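PDB 1W23: phosphoserine aminotransferase from Bacillus alcalophilus, which catalyses the reversible, pyridoxal-phosphate-dependent transamination that converts 3-phosphohydroxypyruvate to phosphoserine in serine biosynthesis. Local coordinates for residues Q54-L57 / R58-L61; P181-V184 / N185-G188. All blocks are in the same frame, centred on the assembly; numbering follows the deposited sequence.

Contact 1: residues Q54-L57 / R58-L61; sequences QNLL and RELL
N55 and R58 meet through one water, three residues apart on the outer side of a helix. The water donates to N55 OD1 at 2.8 Å and accepts from R58 NE, also at 2.8 Å. It lies at the edge of the guanidinium group, in its plane. R58 reaches it with CG anti to the backbone N (chi1 -177°) and a bend further out at chi3 (-57°). The other end of the guanidinium is held by the chain beyond the helix, where NH2 bonds to Y67 O and NH1 makes weak bonds to I63 O and P64 O, while E59 OE1 turns to a salt bridge with K255.

The backbone bonds are regular. R58 N donates to Q54 O, E59 N to N55 O, L60 N to L56 O and L61 N to L57 O, each at 2.9 Å.

Apolar contact is lighter. In the conformer modelled here, L57 CD2 and L61 CD1 come within 4.3 Å, one helical turn apart. L60 CG comes to 3.2 Å from L56 O, one helical turn back. L57 also packs on I69, F71 and V205, L61 on I207, and L56 touches L251.

These are the i to i+4 bonds of an alpha helix. Two turns or so of helix 44-61 set L57 and L61 against strands 67-72 and 204-209, L56 against helix 241-256, and the water-linked N55-R58 pair at a more exposed side.

Contact 2: residues P181-V184 / N185-G188; sequences PLKV and NQFG
V184 O accepts the shortest hydrogen bond of this turn, from F187 N at 2.9 Å. The donor stands above the carbonyl plane, 39° out of it, so it is not on a lone pair. The same oxygen lies at the edge of the F187 ring, in its plane, 3.6 Å from CD1. A second bond runs from Q186 N to K183 O at 3.1 Å and is fairly straight (166° at the hydrogen). Both bonds join residues three apart, as in a 3-10 turn.

The K183 side chain runs alongside N185 and Q186. N185 CG sits between its own backbone N and carbonyl carbon (chi1 73°), which turns the amide oxygen back toward K183. N185 OD1 is modelled only 3.0 Å from K183 CG. That is very tight for carbon and oxygen, so the exact placement of this exposed chain is doubtful. Q186 crosses K183 at about a right angle, and its CG lies 3.5 Å from K183 CE. The Q186 amide is tied down by a bond from NE2 to F161 O, and the F161 ring meets that of F187 edge-to-face. With an alanine here in place of Q186, F161 O would probably lose the donor NE2, and K183 CE the methylene packed against it.

On the apolar side, L182 CD1 approaches F187 CE1 at 3.9 Å in the conformer modelled, obliquely to the ring. The two side chains cross at about a right angle.

The turn lies in the loop between strands 169-172 and 189-193. F187 packs on L169 and A171 of the first strand and its O accepts from Y67 OH of strand 67-72, on which V184 also packs, while G188 pairs by backbone bonds with L169 and K209 at the entry to strand 189-193.

From the N terminus, contact 1 comes first, on the last two turns of helix 44-61, just before strand 67-72. Contact 2 follows much later, in the loop that leads from strand 169-172 to strand 189-193. Each is local and closes no long loop. The two are in series, neither nesting nor crossing. Even so, they touch in space, with centres about 13 Å apart. L61 O packs on V184 CG2 at 3.8 Å, and L61 CD2 lies near L182 CB. Y67 is a neighbour of both. Together they join the helix end, strand 67-72, outermost in the sheet of this chain, and the loop into the central sheet.

Contact 1: residues Q54-L57 / R58-L61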
loop_
_atom_site.group_PDB
_atom_site.type_symbol
_atom_site.label_atom_id
_atom_site.label_comp_id
_atom_site.label_asym_id
_atom_site.label_seq_id
_atom_site.Cartn_x
_atom_site.Cartn_y
_atom_site.Cartn_z
ATOM N N GLN A 54 -6.988 -13.878 6.761
ATOM C CA GLN A 54 -6.629 -15.112 6.049
ATOM C C GLN A 54 -7.654 -16.204 6.271
ATOM O O GLN A 54 -8.068 -16.876 5.303
ATOM C CB GLN A 54 -5.218 -15.558 6.464
ATOM C CG GLN A 54 -4.131 -14.576 6.097
ATOM C CD GLN A 54 -2.720 -15.026 6.382
ATOM O OE1 GLN A 54 -1.868 -14.346 6.976
ATOM N NE2 GLN A 54 -2.332 -16.236 5.989
ATOM N N ASN A 55 -8.026 -16.442 7.531
ATOM C CA ASN A 55 -8.940 -17.558 7.826
ATOM C C ASN A 55 -10.314 -17.346 7.188
ATOM O O ASN A 55 -10.927 -18.320 6.732
ATOM C CB ASN A 55 -9.030 -17.732 9.343
ATOM C CG ASN A 55 -7.719 -18.325 9.882
ATOM O OD1 ASN A 55 -6.862 -18.837 9.177
ATOM N ND2 ASN A 55 -7.578 -18.237 11.200
ATOM N N LEU A 56 -10.788 -16.113 7.137
ATOM C CA LEU A 56 -12.067 -15.819 6.499
ATOM C C LEU A 56 -11.958 -16.079 5.011
ATOM O O LEU A 56 -12.857 -16.676 4.405
ATOM C CB LEU A 56 -12.479 -14.379 6.781
ATOM C CG LEU A 56 -13.004 -14.098 8.175
ATOM C CD1 LEU A 56 -13.062 -12.611 8.505
ATOM C CD2 LEU A 56 -14.396 -14.710 8.304
ATOM N N LEU A 57 -10.872 -15.622 4.352
ATOM C CA LEU A 57 -10.736 -15.919 2.934
ATOM C C LEU A 57 -10.703 -17.426 2.638
ATOM O O LEU A 57 -11.321 -17.926 1.708
ATOM C CB LEU A 57 -9.429 -15.293 2.388
ATOM C CG LEU A 57 -9.543 -13.862 1.925
ATOM C CD1 LEU A 57 -8.210 -13.120 1.876
ATOM C CD2 LEU A 57 -10.187 -13.823 0.538
ATOM N N ARG A 58 -9.976 -18.130 3.519
ATOM C CA ARG A 58 -9.837 -19.570 3.375
ATOM C C ARG A 58 -11.155 -20.281 3.464
ATOM O O ARG A 58 -11.468 -21.157 2.674
ATOM C CB ARG A 58 -8.890 -20.055 4.444
ATOM C CG ARG A 58 -8.589 -21.503 4.405
ATOM C CD ARG A 58 -7.379 -21.896 5.280
ATOM N NE ARG A 58 -6.126 -21.168 4.936
ATOM C CZ ARG A 58 -5.351 -21.567 3.915
ATOM N NH1 ARG A 58 -5.529 -22.612 3.122
ATOM N NH2 ARG A 58 -4.224 -20.880 3.639
ATOM N N GLU A 59 -11.962 -19.891 4.463
ATOM C CA GLU A 59 -13.295 -20.481 4.643
ATOM C C GLU A 59 -14.192 -20.105 3.464
ATOM O O GLU A 59 -14.927 -20.959 2.929
ATOM C CB GLU A 59 -13.926 -19.984 5.975
ATOM C CG GLU A 59 -15.322 -20.412 6.261
ATOM C CD GLU A 59 -15.924 -19.835 7.543
ATOM O OE1 GLU A 59 -15.272 -19.004 8.229
ATOM O OE2 GLU A 59 -17.093 -20.202 7.720
ATOM N N LEU A 60 -14.223 -18.830 3.076
ATOM C CA LEU A 60 -15.181 -18.347 2.116
ATOM C C LEU A 60 -14.926 -18.900 0.742
ATOM O O LEU A 60 -15.908 -19.183 0.025
ATOM C CB LEU A 60 -15.191 -16.816 2.108
ATOM C CG LEU A 60 -15.823 -16.171 3.306
ATOM C CD1 LEU A 60 -15.468 -14.680 3.382
ATOM C CD2 LEU A 60 -17.337 -16.353 3.288
ATOM N N LEU A 61 -13.679 -19.034 0.344
ATOM C CA LEU A 61 -13.329 -19.553 -0.987
ATOM C C LEU A 61 -12.970 -21.041 -0.942
ATOM O O LEU A 61 -12.704 -21.606 -1.993
ATOM C CB LEU A 61 -12.221 -18.732 -1.612
ATOM C CG LEU A 61 -12.574 -17.353 -2.092
ATOM C CD1 LEU A 61 -11.311 -16.622 -2.497
ATOM C CD2 LEU A 61 -13.547 -17.398 -3.284
HETATM O O HOH W 1 -5.500 -19.128 6.783
#

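Contact 2: residues P181-V184 / N185-G188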
loop_
_atom_site.group_PDB
_atom_site.type_symbol
_atom_site.label_atom_id
_atom_site.label_comp_id
_atom_site.label_asym_id
_atom_site.label_seq_id
_atom_site.Cartn_x
_atom_site.Cartn_y
_atom_site.Cartn_z
ATOM N N PRO A 181 -18.723 -18.752 -5.874
ATOM C CA PRO A 181 -17.800 -19.841 -5.509
ATOM C C PRO A 181 -16.713 -20.031 -6.555
ATOM O O PRO A 181 -16.914 -19.752 -7.735
ATOM C CB PRO A 181 -18.729 -21.070 -5.404
ATOM C CG PRO A 181 -20.083 -20.476 -5.108
ATOM C CD PRO A 181 -20.100 -19.225 -6.004
ATOM N N LEU A 182 -15.589 -20.570 -6.104
ATOM C CA LEU A 182 -14.430 -20.824 -6.937
ATOM C C LEU A 182 -13.796 -22.147 -6.558
ATOM O O LEU A 182 -13.602 -22.349 -5.377
ATOM C CB LEU A 182 -13.491 -19.644 -6.686
ATOM C CG LEU A 182 -12.203 -19.536 -7.451
ATOM C CD1 LEU A 182 -12.400 -19.467 -8.936
ATOM C CD2 LEU A 182 -11.418 -18.277 -7.014
ATOM N N LYS A 183 -13.352 -22.915 -7.516
ATOM C CA LYS A 183 -12.530 -24.118 -7.339
ATOM C C LYS A 183 -11.062 -23.688 -7.411
ATOM O O LYS A 183 -10.481 -23.646 -8.510
ATOM C CB LYS A 183 -12.806 -25.147 -8.427
ATOM C CG LYS A 183 -12.010 -26.443 -8.434
ATOM C CD LYS A 183 -12.574 -27.539 -9.380
ATOM C CE LYS A 183 -11.589 -28.443 -10.092
ATOM N NZ LYS A 183 -12.025 -28.869 -11.454
ATOM N N VAL A 184 -10.511 -23.318 -6.247
ATOM C CA VAL A 184 -9.157 -22.754 -6.180
ATOM C C VAL A 184 -8.127 -23.736 -6.732
ATOM O O VAL A 184 -7.130 -23.300 -7.308
ATOM C CB VAL A 184 -8.900 -22.286 -4.752
ATOM C CG1 VAL A 184 -7.450 -21.957 -4.512
ATOM C CG2 VAL A 184 -9.784 -21.099 -4.401
ATOM N N ASN A 185 -8.376 -25.061 -6.540
ATOM C CA ASN A 185 -7.367 -26.006 -7.001
ATOM C C ASN A 185 -7.212 -26.064 -8.508
ATOM O O ASN A 185 -6.294 -26.755 -8.980
ATOM C CB ASN A 185 -7.621 -27.342 -6.345
ATOM C CG ASN A 185 -8.779 -28.076 -6.858
ATOM O OD1 ASN A 185 -9.396 -27.745 -7.855
ATOM N ND2 ASN A 185 -8.988 -29.126 -6.067
ATOM N N GLN A 186 -8.024 -25.356 -9.304
ATOM C CA GLN A 186 -7.730 -25.233 -10.733
ATOM C C GLN A 186 -6.528 -24.352 -10.994
ATOM O O GLN A 186 -6.026 -24.324 -12.159
ATOM C CB GLN A 186 -8.962 -24.656 -11.475
ATOM C CG GLN A 186 -10.174 -25.543 -11.538
ATOM C CD GLN A 186 -11.278 -25.070 -12.495
ATOM O OE1 GLN A 186 -12.077 -24.193 -12.220
ATOM N NE2 GLN A 186 -11.313 -25.644 -13.696
ATOM N N PHE A 187 -6.074 -23.559 -10.015
ATOM C CA PHE A 187 -5.100 -22.498 -10.210
ATOM C C PHE A 187 -3.806 -22.753 -9.461
ATOM O O PHE A 187 -3.818 -23.244 -8.325
ATOM C CB PHE A 187 -5.680 -21.170 -9.682
ATOM C CG PHE A 187 -6.932 -20.772 -10.470
ATOM C CD1 PHE A 187 -8.194 -21.190 -10.070
ATOM C CD2 PHE A 187 -6.856 -20.003 -11.614
ATOM C CE1 PHE A 187 -9.320 -20.855 -10.818
ATOM C CE2 PHE A 187 -7.947 -19.695 -12.362
ATOM C CZ PHE A 187 -9.200 -20.116 -11.978
ATOM N N GLY A 188 -2.713 -22.309 -10.047
ATOM C CA GLY A 188 -1.476 -22.175 -9.314
ATOM C C GLY A 188 -1.363 -20.903 -8.503
ATOM O O GLY A 188 -0.718 -20.871 -7.451
#